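Local atomic coordinates of putative uncharacterized protein (Leishmania major, PDB entry 3M3I), a protein that is of unknown function but belongs to the cupin superfamily, whose barrels often bind small ligands or metals. Residues P34-Y38 against S71-H76; F65-P69 against S158-A162; L78-W84 against C176-F182; L92-L98 against V130-V136. All blocks are in the same frame, centred on the assembly; numbering follows the deposited sequence.

Contact 1 (P34-Y38 against S71-H76); sequences PEGGY and SPSHLH
E35 reaches into the segment S71-H76 in the cupin fold, where the loop before strand 38-44 meets short strand 73-74, and its side chain and carbonyl together carry most of the contact. The side chain starts with CG wedged between the backbone N and the carbonyl carbon (chi1 70°) and then runs extended. E35 CB comes near S73 OG and H76 ND1, E35 CG lies 3.5 Å from S73 OG, and CD brings the carboxylate between the serine and the histidine. At the tip the two oxygens part. OE2 takes a very short hydrogen bond from S73 OG, 2.5 Å, while OE1 sits over one face of the H76 ring, toward its rim, with carboxylate and ring planes 40° apart. A water lies between E35 OE1 and H76 NE2, 2.7 Å from the latter. The ring is fixed at its other nitrogen, where H76 ND1 donates to H74 O in the carbonyl plane.

The backbone end of E35 is gripped twice. H74 N and H74 ND1 both donate to E35 O; the amide comes from above the carbonyl plane, the imidazole from nearer to it. Next along, G36 CA rests against P72 O at 3.3 Å, with backbone angles that call for glycine. G37 then turns its amide to S71, whose CB touches CE1 of the Y38 ring at 3.8 Å, and G37 N donates to S71 OG over 2.9 Å through a bent N-H...O angle of 136°.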
loop_
_atom_site.group_PDB
_atom_site.type_symbol
_atom_site.label_atom_id
_atom_site.label_comp_id
_atom_site.label_asym_id
_atom_site.label_seq_id
_atom_site.Cartn_x
_atom_site.Cartn_y
_atom_site.Cartn_z
ATOM N N PRO A 34 -16.248 12.003 1.334
ATOM C CA PRO A 34 -16.626 13.263 0.692
ATOM C C PRO A 34 -16.433 13.275 -0.837
ATOM O O PRO A 34 -17.385 13.558 -1.570
ATOM C CB PRO A 34 -15.722 14.277 1.393
ATOM C CG PRO A 34 -15.530 13.714 2.768
ATOM C CD PRO A 34 -15.701 12.228 2.687
ATOM N N GLU A 35 -15.226 12.940 -1.305
ATOM C CA GLU A 35 -14.901 12.900 -2.748
ATOM C C GLU A 35 -15.848 11.986 -3.563
ATOM O O GLU A 35 -16.111 12.231 -4.743
ATOM C CB GLU A 35 -13.429 12.463 -2.946
ATOM C CG GLU A 35 -13.140 10.972 -2.601
ATOM C CD GLU A 35 -11.658 10.620 -2.556
ATOM O OE1 GLU A 35 -10.928 11.130 -1.670
ATOM O OE2 GLU A 35 -11.206 9.812 -3.402
ATOM N N GLY A 36 -16.360 10.946 -2.911
ATOM C CA GLY A 36 -17.230 9.963 -3.532
ATOM C C GLY A 36 -16.692 8.621 -3.113
ATOM O O GLY A 36 -15.759 8.570 -2.314
ATOM N N GLY A 37 -17.257 7.537 -3.633
ATOM C CA GLY A 37 -16.817 6.204 -3.263
ATOM C C GLY A 37 -16.902 5.922 -1.779
ATOM O O GLY A 37 -17.461 6.695 -1.038
ATOM N N TYR A 38 -16.321 4.804 -1.352
ATOM C CA TYR A 38 -16.468 4.324 0.022
ATOM C C TYR A 38 -15.096 4.154 0.697
ATOM O O TYR A 38 -14.090 3.970 0.022
ATOM C CB TYR A 38 -17.292 3.032 0.020
ATOM C CG TYR A 38 -18.645 3.221 -0.658
ATOM C CD1 TYR A 38 -18.765 3.183 -2.042
ATOM C CD2 TYR A 38 -19.796 3.467 0.083
ATOM C CE1 TYR A 38 -19.990 3.375 -2.674
ATOM C CE2 TYR A 38 -21.028 3.655 -0.538
ATOM C CZ TYR A 38 -21.114 3.613 -1.922
ATOM O OH TYR A 38 -22.332 3.800 -2.556
ATOM N N SER A 71 -20.639 5.655 -7.957
ATOM C CA SER A 71 -19.918 6.456 -6.957
ATOM C C SER A 71 -18.421 6.652 -7.276
ATOM O O SER A 71 -17.549 6.115 -6.602
ATOM C CB SER A 71 -20.085 5.845 -5.564
ATOM O OG SER A 71 -19.883 6.824 -4.559
ATOM N N PRO A 72 -18.119 7.456 -8.298
ATOM C CA PRO A 72 -16.725 7.812 -8.562
ATOM C C PRO A 72 -16.144 8.738 -7.501
ATOM O O PRO A 72 -16.890 9.364 -6.779
ATOM C CB PRO A 72 -16.802 8.538 -9.901
ATOM C CG PRO A 72 -18.205 9.030 -9.995
ATOM C CD PRO A 72 -19.043 8.033 -9.287
ATOM N N SER A 73 -14.818 8.811 -7.398
ATOM C CA SER A 73 -14.155 9.814 -6.561
ATOM C C SER A 73 -13.967 11.049 -7.430
ATOM O O SER A 73 -13.348 10.971 -8.470
ATOM C CB SER A 73 -12.815 9.281 -6.052
ATOM O OG SER A 73 -11.871 10.304 -5.753
ATOM N N HIS A 74 -14.513 12.187 -7.025
ATOM C CA HIS A 74 -14.498 13.383 -7.869
ATOM C C HIS A 74 -13.207 14.142 -7.694
ATOM O O HIS A 74 -12.506 13.953 -6.709
ATOM C CB HIS A 74 -15.682 14.286 -7.541
ATOM C CG HIS A 74 -17.007 13.676 -7.869
ATOM N ND1 HIS A 74 -17.656 12.813 -7.017
ATOM C CD2 HIS A 74 -17.794 13.791 -8.963
ATOM C CE1 HIS A 74 -18.792 12.429 -7.567
ATOM N NE2 HIS A 74 -18.896 13.003 -8.751
ATOM N N LEU A 75 -12.902 15.001 -8.656
ATOM C CA LEU A 75 -11.636 15.726 -8.676
ATOM C C LEU A 75 -11.329 16.459 -7.360
ATOM O O LEU A 75 -12.082 17.322 -6.905
ATOM C CB LEU A 75 -11.583 16.687 -9.871
ATOM C CG LEU A 75 -11.630 16.030 -11.266
ATOM C CD1 LEU A 75 -11.373 17.030 -12.380
ATOM C CD2 LEU A 75 -10.630 14.889 -11.378
ATOM N N HIS A 76 -10.221 16.076 -6.741
ATOM C CA HIS A 76 -9.760 16.692 -5.503
ATOM C C HIS A 76 -8.231 16.817 -5.512
ATOM O O HIS A 76 -7.554 16.332 -6.429
ATOM C CB HIS A 76 -10.217 15.858 -4.309
ATOM C CG HIS A 76 -9.655 14.474 -4.294
ATOM N ND1 HIS A 76 -10.107 13.479 -5.133
ATOM C CD2 HIS A 76 -8.665 13.922 -3.557
ATOM C CE1 HIS A 76 -9.429 12.370 -4.904
ATOM N NE2 HIS A 76 -8.545 12.612 -3.954
HETATM O O HOH W 1 -8.010 10.355 -2.505
#

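Contact 2 (F65-P69 against S158-A162); sequences FLCTP and SSVAA
Segments F65-P69 and S158-A162 run in roughly the same direction, 40° apart, and close on each other toward their C-terminal ends, where the CA atoms of P69 and V160 are 5.1 Å apart. No clear direct hydrogen bond joins them. A water accepts from V160 N, but its approach to T68 O is too short to be trusted. Both chains are leaving their strands here, so side chains do most of the joining.

V160 supplies the apolar part through one branch. Its CG2 stands beside the backbone N, anti to the carbonyl carbon, and meets C67 CB at 3.8 Å and the carbonyl oxygen C67 O at 3.6 Å. The thiol of C67 turns toward the other end of the contact: with chi1 at -163°, SG reaches S158, lying 3.3 Å from S158 OG. That hydroxyl also approaches the F65 ring obliquely, 3.6 Å from F65 CE2. At the outer end the ring of P69 lies against the backbone of V160 and A161, with P69 CB 3.7 Å from V160 O.

Farther in, F65 packs on W84 and C176, and L92 touches both C67 and S158. Two strands from different sheets, 56-67 and 155-159, thus face each other across an interior that mixes apolar side chains (F65, C67, V160, L92) with polar ones (S158, S73, E35), the sandwich-like packing of opposed sheets that makes up the cupin barrel.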
loop_
_atom_site.group_PDB
_atom_site.type_symbol
_atom_site.label_atom_id
_atom_site.label_comp_id
_atom_site.label_asym_id
_atom_site.label_seq_id
_atom_site.Cartn_x
_atom_site.Cartn_y
_atom_site.Cartn_z
ATOM N N PHE A 65 -10.162 1.912 0.130
ATOM C CA PHE A 65 -11.014 2.719 -0.727
ATOM C C PHE A 65 -11.709 1.857 -1.770
ATOM O O PHE A 65 -11.050 1.129 -2.495
ATOM C CB PHE A 65 -10.201 3.815 -1.413
ATOM C CG PHE A 65 -11.036 4.745 -2.221
ATOM C CD1 PHE A 65 -11.748 5.763 -1.611
ATOM C CD2 PHE A 65 -11.152 4.582 -3.585
ATOM C CE1 PHE A 65 -12.539 6.619 -2.354
ATOM C CE2 PHE A 65 -11.939 5.438 -4.337
ATOM C CZ PHE A 65 -12.639 6.454 -3.716
ATOM N N LEU A 66 -13.036 1.949 -1.844
ATOM C CA LEU A 66 -13.816 1.244 -2.876
ATOM C C LEU A 66 -14.565 2.256 -3.747
ATOM O O LEU A 66 -15.065 3.270 -3.266
ATOM C CB LEU A 66 -14.751 0.206 -2.241
ATOM C CG LEU A 66 -15.708 -0.631 -3.111
ATOM C CD1 LEU A 66 -16.086 -1.966 -2.438
ATOM C CD2 LEU A 66 -16.973 0.150 -3.444
ATOM N N CYS A 67 -14.624 1.959 -5.040
ATOM C CA CYS A 67 -15.182 2.840 -6.065
ATOM C C CYS A 67 -16.189 2.013 -6.878
ATOM O O CYS A 67 -15.969 0.836 -7.100
ATOM C CB CYS A 67 -14.038 3.324 -6.946
ATOM S SG CYS A 67 -14.302 4.776 -7.992
ATOM N N THR A 68 -17.293 2.631 -7.291
ATOM C CA THR A 68 -18.316 1.982 -8.117
ATOM C C THR A 68 -18.621 2.880 -9.317
ATOM O O THR A 68 -18.196 4.026 -9.342
ATOM C CB THR A 68 -19.613 1.731 -7.315
ATOM O OG1 THR A 68 -19.976 2.924 -6.610
ATOM C CG2 THR A 68 -19.433 0.605 -6.307
ATOM N N PRO A 69 -19.350 2.363 -10.323
ATOM C CA PRO A 69 -19.753 3.245 -11.432
ATOM C C PRO A 69 -20.723 4.363 -11.013
ATOM O O PRO A 69 -20.690 5.447 -11.590
ATOM C CB PRO A 69 -20.408 2.285 -12.429
ATOM C CG PRO A 69 -19.901 0.936 -12.065
ATOM C CD PRO A 69 -19.701 0.959 -10.593
ATOM N N SER A 158 -11.170 9.190 -9.387
ATOM C CA SER A 158 -11.214 7.810 -9.839
ATOM C C SER A 158 -12.597 7.348 -10.285
ATOM O O SER A 158 -13.598 7.932 -9.901
ATOM C CB SER A 158 -10.628 6.871 -8.777
ATOM O OG SER A 158 -11.536 6.605 -7.731
ATOM N N SER A 159 -12.623 6.315 -11.138
ATOM C CA SER A 159 -13.870 5.757 -11.655
ATOM C C SER A 159 -13.708 4.299 -12.046
ATOM O O SER A 159 -12.585 3.802 -12.197
ATOM C CB SER A 159 -14.384 6.557 -12.860
ATOM O OG SER A 159 -13.552 6.388 -13.986
ATOM N N VAL A 160 -14.840 3.619 -12.208
ATOM C CA VAL A 160 -14.864 2.234 -12.675
ATOM C C VAL A 160 -15.855 2.116 -13.821
ATOM O O VAL A 160 -16.941 2.695 -13.767
ATOM C CB VAL A 160 -15.291 1.267 -11.562
ATOM C CG1 VAL A 160 -15.083 -0.181 -12.011
ATOM C CG2 VAL A 160 -14.529 1.561 -10.273
ATOM N N ALA A 161 -15.474 1.357 -14.845
ATOM C CA ALA A 161 -16.287 1.184 -16.048
ATOM C C ALA A 161 -17.531 0.343 -15.756
ATOM O O ALA A 161 -17.484 -0.589 -14.941
ATOM C CB ALA A 161 -15.453 0.531 -17.175
ATOM N N ALA A 162 -18.632 0.677 -16.430
ATOM C CA ALA A 162 -19.904 -0.016 -16.236
ATOM C C ALA A 162 -19.888 -1.367 -16.923
ATOM O O ALA A 162 -20.252 -2.378 -16.317
ATOM C CB ALA A 162 -21.048 0.818 -16.757
HETATM O O HOH W 2 -17.043 5.309 -11.066
#

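Contact 3 (L78-W84 against C176-F182); sequences LCSDETW and CIVSPGF
Strands 81-84 and 176-179 pair antiparallel in one wall of the cupin barrel, with E82, W84, C176 and V178 on the same face. T83 and I177 form the hydrogen-bonded pair: T83 N donates to I177 O and I177 N to T83 O, both at 2.9 Å. S179 N adds a longer bond of 3.2 Å to D81 O.

C176 and W84 make a sulfur-aromatic contact over the ring face, with C176 SG 3.5 Å from the centroid of the six-membered ring and 8° off its normal. Alongside, the extended E82 chain crosses V178, E82 CG 3.7 Å from V178 CG2, and OE2 rests on C176 CB. Beyond the strand ends L78 CD2 meets the edge of the F182 ring, 3.5 Å from CE1. S80 packs on P180, which follows a cis peptide bond; S80 OG is hydrogen-bonded to E52, and a water lies between it and G181 O.

Strand 56-67 pairs with 172-179 on one flank, and strand 147-150 with 81-87 on the other. Across the barrel F156 packs on L78, E82 and W84. The face carrying T83 and I177 meets the second subunit, whose I177 touches both and whose Y60 hydrogen-bonds D81.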
loop_
_atom_site.group_PDB
_atom_site.type_symbol
_atom_site.label_atom_id
_atom_site.label_comp_id
_atom_site.label_asym_id
_atom_site.label_seq_id
_atom_site.Cartn_x
_atom_site.Cartn_y
_atom_site.Cartn_z
ATOM N N LEU A 78 -4.537 16.924 -2.910
ATOM C CA LEU A 78 -3.861 16.723 -1.639
ATOM C C LEU A 78 -2.596 17.555 -1.691
ATOM O O LEU A 78 -2.362 18.261 -2.657
ATOM C CB LEU A 78 -3.535 15.238 -1.430
ATOM C CG LEU A 78 -4.726 14.276 -1.319
ATOM C CD1 LEU A 78 -4.308 12.827 -1.488
ATOM C CD2 LEU A 78 -5.457 14.442 0.006
ATOM N N CYS A 79 -1.794 17.507 -0.645
ATOM C CA CYS A 79 -0.478 18.137 -0.691
ATOM C C CYS A 79 0.663 17.132 -0.473
ATOM O O CYS A 79 1.813 17.496 -0.575
ATOM C CB CYS A 79 -0.403 19.305 0.302
ATOM S SG CYS A 79 0.290 18.884 1.875
ATOM N N SER A 80 0.330 15.875 -0.200
ATOM C CA SER A 80 1.301 14.794 -0.150
ATOM C C SER A 80 0.950 13.725 -1.189
ATOM O O SER A 80 -0.166 13.695 -1.689
ATOM C CB SER A 80 1.316 14.186 1.249
ATOM O OG SER A 80 1.535 15.183 2.226
ATOM N N ASP A 81 1.920 12.862 -1.506
ATOM C CA ASP A 81 1.725 11.737 -2.431
ATOM C C ASP A 81 0.716 10.757 -1.863
ATOM O O ASP A 81 0.656 10.554 -0.653
ATOM C CB ASP A 81 3.017 10.935 -2.640
ATOM C CG ASP A 81 4.126 11.726 -3.282
ATOM O OD1 ASP A 81 5.281 11.275 -3.167
ATOM O OD2 ASP A 81 3.870 12.776 -3.903
ATOM N N GLU A 82 -0.045 10.120 -2.740
ATOM C CA GLU A 82 -0.946 9.057 -2.342
ATOM C C GLU A 82 -0.748 7.814 -3.221
ATOM O O GLU A 82 -0.864 7.876 -4.445
ATOM C CB GLU A 82 -2.381 9.541 -2.428
ATOM C CG GLU A 82 -3.378 8.487 -1.992
ATOM C CD GLU A 82 -4.806 8.974 -2.019
ATOM O OE1 GLU A 82 -5.188 9.666 -2.990
ATOM O OE2 GLU A 82 -5.536 8.643 -1.070
ATOM N N THR A 83 -0.470 6.686 -2.579
ATOM C CA THR A 83 -0.145 5.453 -3.284
ATOM C C THR A 83 -1.345 4.514 -3.246
ATOM O O THR A 83 -1.882 4.243 -2.173
ATOM C CB THR A 83 1.111 4.756 -2.663
ATOM O OG1 THR A 83 2.259 5.609 -2.793
ATOM C CG2 THR A 83 1.390 3.449 -3.346
ATOM N N TRP A 84 -1.731 4.015 -4.421
ATOM C CA TRP A 84 -2.918 3.175 -4.624
ATOM C C TRP A 84 -2.554 1.721 -4.943
ATOM O O TRP A 84 -1.928 1.478 -5.949
ATOM C CB TRP A 84 -3.707 3.727 -5.810
ATOM C CG TRP A 84 -4.287 5.051 -5.546
ATOM C CD1 TRP A 84 -3.614 6.218 -5.346
ATOM C CD2 TRP A 84 -5.677 5.364 -5.456
ATOM N NE1 TRP A 84 -4.498 7.242 -5.126
ATOM C CE2 TRP A 84 -5.774 6.745 -5.181
ATOM C CE3 TRP A 84 -6.849 4.609 -5.569
ATOM C CZ2 TRP A 84 -6.989 7.389 -5.016
ATOM C CZ3 TRP A 84 -8.065 5.249 -5.416
ATOM C CH2 TRP A 84 -8.127 6.633 -5.140
ATOM N N CYS A 176 -5.269 2.806 -0.066
ATOM C CA CYS A 176 -4.528 4.026 -0.323
ATOM C C CYS A 176 -3.662 4.384 0.880
ATOM O O CYS A 176 -4.090 4.261 2.025
ATOM C CB CYS A 176 -5.480 5.173 -0.622
ATOM S SG CYS A 176 -6.619 4.869 -1.964
ATOM N N ILE A 177 -2.442 4.844 0.619
ATOM C CA ILE A 177 -1.562 5.342 1.683
ATOM C C ILE A 177 -1.144 6.756 1.332
ATOM O O ILE A 177 -0.597 6.968 0.273
ATOM C CB ILE A 177 -0.316 4.446 1.832
ATOM C CG1 ILE A 177 -0.734 2.991 2.013
ATOM C CG2 ILE A 177 0.540 4.863 3.008
ATOM C CD1 ILE A 177 0.441 2.056 1.948
ATOM N N VAL A 178 -1.437 7.723 2.197
ATOM C CA VAL A 178 -0.950 9.085 2.009
ATOM C C VAL A 178 0.223 9.309 2.951
ATOM O O VAL A 178 0.129 8.987 4.126
ATOM C CB VAL A 178 -2.050 10.137 2.253
ATOM C CG1 VAL A 178 -1.573 11.511 1.796
ATOM C CG2 VAL A 178 -3.331 9.753 1.536
ATOM N N SER A 179 1.340 9.800 2.415
ATOM C CA SER A 179 2.558 10.058 3.205
ATOM C C SER A 179 3.398 11.205 2.643
ATOM O O SER A 179 3.824 11.154 1.479
ATOM C CB SER A 179 3.440 8.820 3.290
ATOM O OG SER A 179 4.692 9.135 3.882
ATOM N N PRO A 180 3.655 12.242 3.471
ATOM C CA PRO A 180 3.174 12.417 4.840
ATOM C C PRO A 180 1.636 12.434 4.934
ATOM O O PRO A 180 0.959 12.722 3.956
ATOM C CB PRO A 180 3.798 13.760 5.254
ATOM C CG PRO A 180 5.004 13.871 4.430
ATOM C CD PRO A 180 4.616 13.303 3.107
ATOM N N GLY A 181 1.109 12.135 6.117
ATOM C CA GLY A 181 -0.258 11.637 6.279
ATOM C C GLY A 181 -1.394 12.544 5.853
ATOM O O GLY A 181 -1.226 13.759 5.700
ATOM N N PHE A 182 -2.564 11.938 5.679
ATOM C CA PHE A 182 -3.772 12.668 5.331
ATOM C C PHE A 182 -4.319 13.509 6.511
ATOM O O PHE A 182 -4.291 13.097 7.676
ATOM C CB PHE A 182 -4.841 11.680 4.823
ATOM C CG PHE A 182 -6.104 12.339 4.378
ATOM C CD1 PHE A 182 -6.249 12.785 3.087
ATOM C CD2 PHE A 182 -7.147 12.519 5.249
ATOM C CE1 PHE A 182 -7.408 13.401 2.681
ATOM C CE2 PHE A 182 -8.297 13.137 4.840
ATOM C CZ PHE A 182 -8.420 13.577 3.558
HETATM O O HOH W 3 0.510 15.947 4.600
HETATM O O HOH W 4 4.619 12.974 -0.315
#

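Contact 4 (L92-L98 against V130-V136); sequences LQLHVIL and VYRRVLV
L94 and V136 make the tightest apolar touch between strands 92-98 and 130-136, CD1 of the leucine 3.5 Å from CG2 of the valine. The strands form an antiparallel pair, and the backbone bonds are shortest at the L92/L94 end: L94 N donates to V134 O at 2.6 Å and V136 N to L92 O at 2.7 Å. The regular pairing continues through V96 and R132, bonded in both directions, until L98 N reaches V130 O at 3.1 Å. Toward V130 and R132, both partly exposed, this face becomes looser.

On the other face the solvent side is the crossing of Q93 and R133, at about a right angle, their amide and guanidinium planes 72° apart. They touch without a hydrogen bond, Q93 NE2 lying 3.2 Å from R133 CD, and R133 is exposed. Farther along, H95 is buried, and it and Y131 lie side by side and point the same way. With CG anti to the backbone N (chi1 175°), the tyrosine ring runs along H95, and H95 ND1 makes a weak bond to Y131 OH, 2.9 Å but bent to 123°. The other nitrogen, H95 NE2, is bonded to S159 OG.

In its sheet strand 130-136 is outermost within the chain, and 92-98 lies between it and 155-159. Helix 203-209 packs on H95 and Y131, while L92 and L94 turn inward to W84 of strand 81-87.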
loop_
_atom_site.group_PDB
_atom_site.type_symbol
_atom_site.label_atom_id
_atom_site.label_comp_id
_atom_site.label_asym_id
_atom_site.label_seq_id
_atom_site.Cartn_x
_atom_site.Cartn_y
_atom_site.Cartn_z
ATOM N N LEU A 92 -9.240 0.016 -11.401
ATOM C CA LEU A 92 -9.634 1.354 -11.013
ATOM C C LEU A 92 -8.971 2.325 -11.995
ATOM O O LEU A 92 -7.740 2.323 -12.144
ATOM C CB LEU A 92 -9.129 1.620 -9.599
ATOM C CG LEU A 92 -9.785 2.710 -8.761
ATOM C CD1 LEU A 92 -10.888 2.119 -7.904
ATOM C CD2 LEU A 92 -8.742 3.352 -7.879
ATOM N N GLN A 93 -9.770 3.140 -12.674
ATOM C CA GLN A 93 -9.222 4.134 -13.572
ATOM C C GLN A 93 -8.999 5.422 -12.810
ATOM O O GLN A 93 -9.944 6.022 -12.290
ATOM C CB GLN A 93 -10.129 4.371 -14.772
ATOM C CG GLN A 93 -9.472 5.235 -15.822
ATOM C CD GLN A 93 -10.320 5.437 -17.049
ATOM O OE1 GLN A 93 -11.059 4.555 -17.460
ATOM N NE2 GLN A 93 -10.196 6.600 -17.655
ATOM N N LEU A 94 -7.735 5.815 -12.733
ATOM C CA LEU A 94 -7.315 7.016 -12.056
ATOM C C LEU A 94 -7.175 8.093 -13.117
ATOM O O LEU A 94 -6.556 7.865 -14.161
ATOM C CB LEU A 94 -5.967 6.808 -11.363
ATOM C CG LEU A 94 -5.959 6.239 -9.955
ATOM C CD1 LEU A 94 -4.553 5.815 -9.568
ATOM C CD2 LEU A 94 -6.476 7.309 -8.999
ATOM N N HIS A 95 -7.745 9.255 -12.840
ATOM C CA HIS A 95 -7.700 10.398 -13.736
ATOM C C HIS A 95 -6.817 11.433 -13.072
ATOM O O HIS A 95 -7.270 12.117 -12.160
ATOM C CB HIS A 95 -9.112 10.962 -13.941
ATOM C CG HIS A 95 -10.088 9.969 -14.498
ATOM N ND1 HIS A 95 -10.706 10.133 -15.719
ATOM C CD2 HIS A 95 -10.557 8.804 -13.991
ATOM C CE1 HIS A 95 -11.513 9.112 -15.937
ATOM N NE2 HIS A 95 -11.434 8.288 -14.908
ATOM N N VAL A 96 -5.578 11.559 -13.517
ATOM C CA VAL A 96 -4.581 12.375 -12.821
ATOM C C VAL A 96 -4.145 13.578 -13.666
ATOM O O VAL A 96 -3.542 13.404 -14.718
ATOM C CB VAL A 96 -3.324 11.526 -12.478
ATOM C CG1 VAL A 96 -2.312 12.340 -11.701
ATOM C CG2 VAL A 96 -3.707 10.283 -11.685
ATOM N N ILE A 97 -4.446 14.794 -13.216
ATOM C CA ILE A 97 -3.882 15.984 -13.843
ATOM C C ILE A 97 -2.701 16.419 -12.974
ATOM O O ILE A 97 -2.886 16.787 -11.827
ATOM C CB ILE A 97 -4.893 17.141 -13.968
ATOM C CG1 ILE A 97 -6.217 16.667 -14.580
ATOM C CG2 ILE A 97 -4.283 18.258 -14.804
ATOM C CD1 ILE A 97 -7.412 17.560 -14.263
ATOM N N LEU A 98 -1.488 16.346 -13.506
ATOM C CA LEU A 98 -0.291 16.638 -12.717
ATOM C C LEU A 98 -0.060 18.130 -12.680
ATOM O O LEU A 98 -0.321 18.796 -13.660
ATOM C CB LEU A 98 0.941 15.964 -13.330
ATOM C CG LEU A 98 0.889 14.463 -13.604
ATOM C CD1 LEU A 98 2.092 14.074 -14.465
ATOM C CD2 LEU A 98 0.873 13.651 -12.310
ATOM N N VAL A 130 -0.552 18.188 -18.039
ATOM C CA VAL A 130 -0.449 16.775 -18.400
ATOM C C VAL A 130 -1.530 15.905 -17.754
ATOM O O VAL A 130 -1.497 15.640 -16.560
ATOM C CB VAL A 130 0.962 16.212 -18.074
ATOM C CG1 VAL A 130 1.040 14.719 -18.363
ATOM C CG2 VAL A 130 2.024 16.948 -18.884
ATOM N N TYR A 131 -2.472 15.442 -18.571
ATOM C CA TYR A 131 -3.487 14.494 -18.133
ATOM C C TYR A 131 -2.983 13.066 -18.350
ATOM O O TYR A 131 -2.506 12.713 -19.438
ATOM C CB TYR A 131 -4.798 14.728 -18.894
ATOM C CG TYR A 131 -5.893 13.719 -18.605
ATOM C CD1 TYR A 131 -6.175 13.301 -17.309
ATOM C CD2 TYR A 131 -6.663 13.200 -19.629
ATOM C CE1 TYR A 131 -7.172 12.380 -17.051
ATOM C CE2 TYR A 131 -7.665 12.282 -19.375
ATOM C CZ TYR A 131 -7.912 11.875 -18.085
ATOM O OH TYR A 131 -8.913 10.964 -17.851
ATOM N N ARG A 132 -3.081 12.251 -17.303
ATOM C CA ARG A 132 -2.665 10.860 -17.358
ATOM C C ARG A 132 -3.783 9.952 -16.881
ATOM O O ARG A 132 -4.266 10.091 -15.754
ATOM C CB ARG A 132 -1.412 10.649 -16.513
ATOM C CG ARG A 132 -0.193 11.380 -17.073
ATOM C CD ARG A 132 1.068 10.561 -16.910
ATOM N NE ARG A 132 2.275 11.276 -17.323
ATOM C CZ ARG A 132 2.661 11.467 -18.585
ATOM N NH1 ARG A 132 1.929 11.028 -19.604
ATOM N NH2 ARG A 132 3.785 12.123 -18.834
ATOM N N ARG A 133 -4.200 9.043 -17.758
ATOM C CA ARG A 133 -5.146 7.993 -17.412
ATOM C C ARG A 133 -4.348 6.766 -16.978
ATOM O O ARG A 133 -3.515 6.262 -17.729
ATOM C CB ARG A 133 -6.046 7.675 -18.613
ATOM C CG ARG A 133 -6.979 6.467 -18.447
ATOM C CD ARG A 133 -7.828 6.265 -19.707
ATOM N NE ARG A 133 -8.479 4.956 -19.742
ATOM C CZ ARG A 133 -7.876 3.810 -20.065
ATOM N NH1 ARG A 133 -6.585 3.785 -20.388
ATOM N NH2 ARG A 133 -8.568 2.673 -20.058
ATOM N N VAL A 134 -4.591 6.304 -15.757
ATOM C CA VAL A 134 -3.898 5.140 -15.217
ATOM C C VAL A 134 -4.918 4.118 -14.737
ATOM O O VAL A 134 -5.863 4.466 -14.033
ATOM C CB VAL A 134 -2.975 5.552 -14.059
ATOM C CG1 VAL A 134 -2.284 4.350 -13.444
ATOM C CG2 VAL A 134 -1.952 6.563 -14.543
ATOM N N LEU A 135 -4.738 2.863 -15.143
ATOM C CA LEU A 135 -5.555 1.759 -14.642
ATOM C C LEU A 135 -4.800 1.067 -13.528
ATOM O O LEU A 135 -3.768 0.509 -13.777
ATOM C CB LEU A 135 -5.848 0.751 -15.745
ATOM C CG LEU A 135 -6.802 1.200 -16.854
ATOM C CD1 LEU A 135 -6.624 0.343 -18.099
ATOM C CD2 LEU A 135 -8.226 1.154 -16.374
ATOM N N VAL A 136 -5.310 1.124 -12.301
ATOM C CA VAL A 136 -4.771 0.348 -11.177
ATOM C C VAL A 136 -5.473 -1.001 -11.193
ATOM O O VAL A 136 -6.691 -1.067 -11.029
ATOM C CB VAL A 136 -5.031 1.072 -9.825
ATOM C CG1 VAL A 136 -4.690 0.158 -8.618
ATOM C CG2 VAL A 136 -4.235 2.355 -9.771
#

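From the N terminus, contact 1 closes first, bringing the loop before strand 38-44 to the segment around strand 73-74. Contact 2 opens at 65-69, inside that loop, so the two cross; it ends only at 158-162, joining the ends of strands from the two sheets. Backbone bonds of Y38 with L66 and of S73 with S158 tie contacts 1 and 2 together. Contact 3 starts just beyond contact 1, crosses contact 2, and closes last at 176-182, pairing strands in the larger sheet. Contact 4, in the five-stranded sheet, is nested within the loops of both contacts 2 and 3. W84 of contact 3 stands between the two sheets.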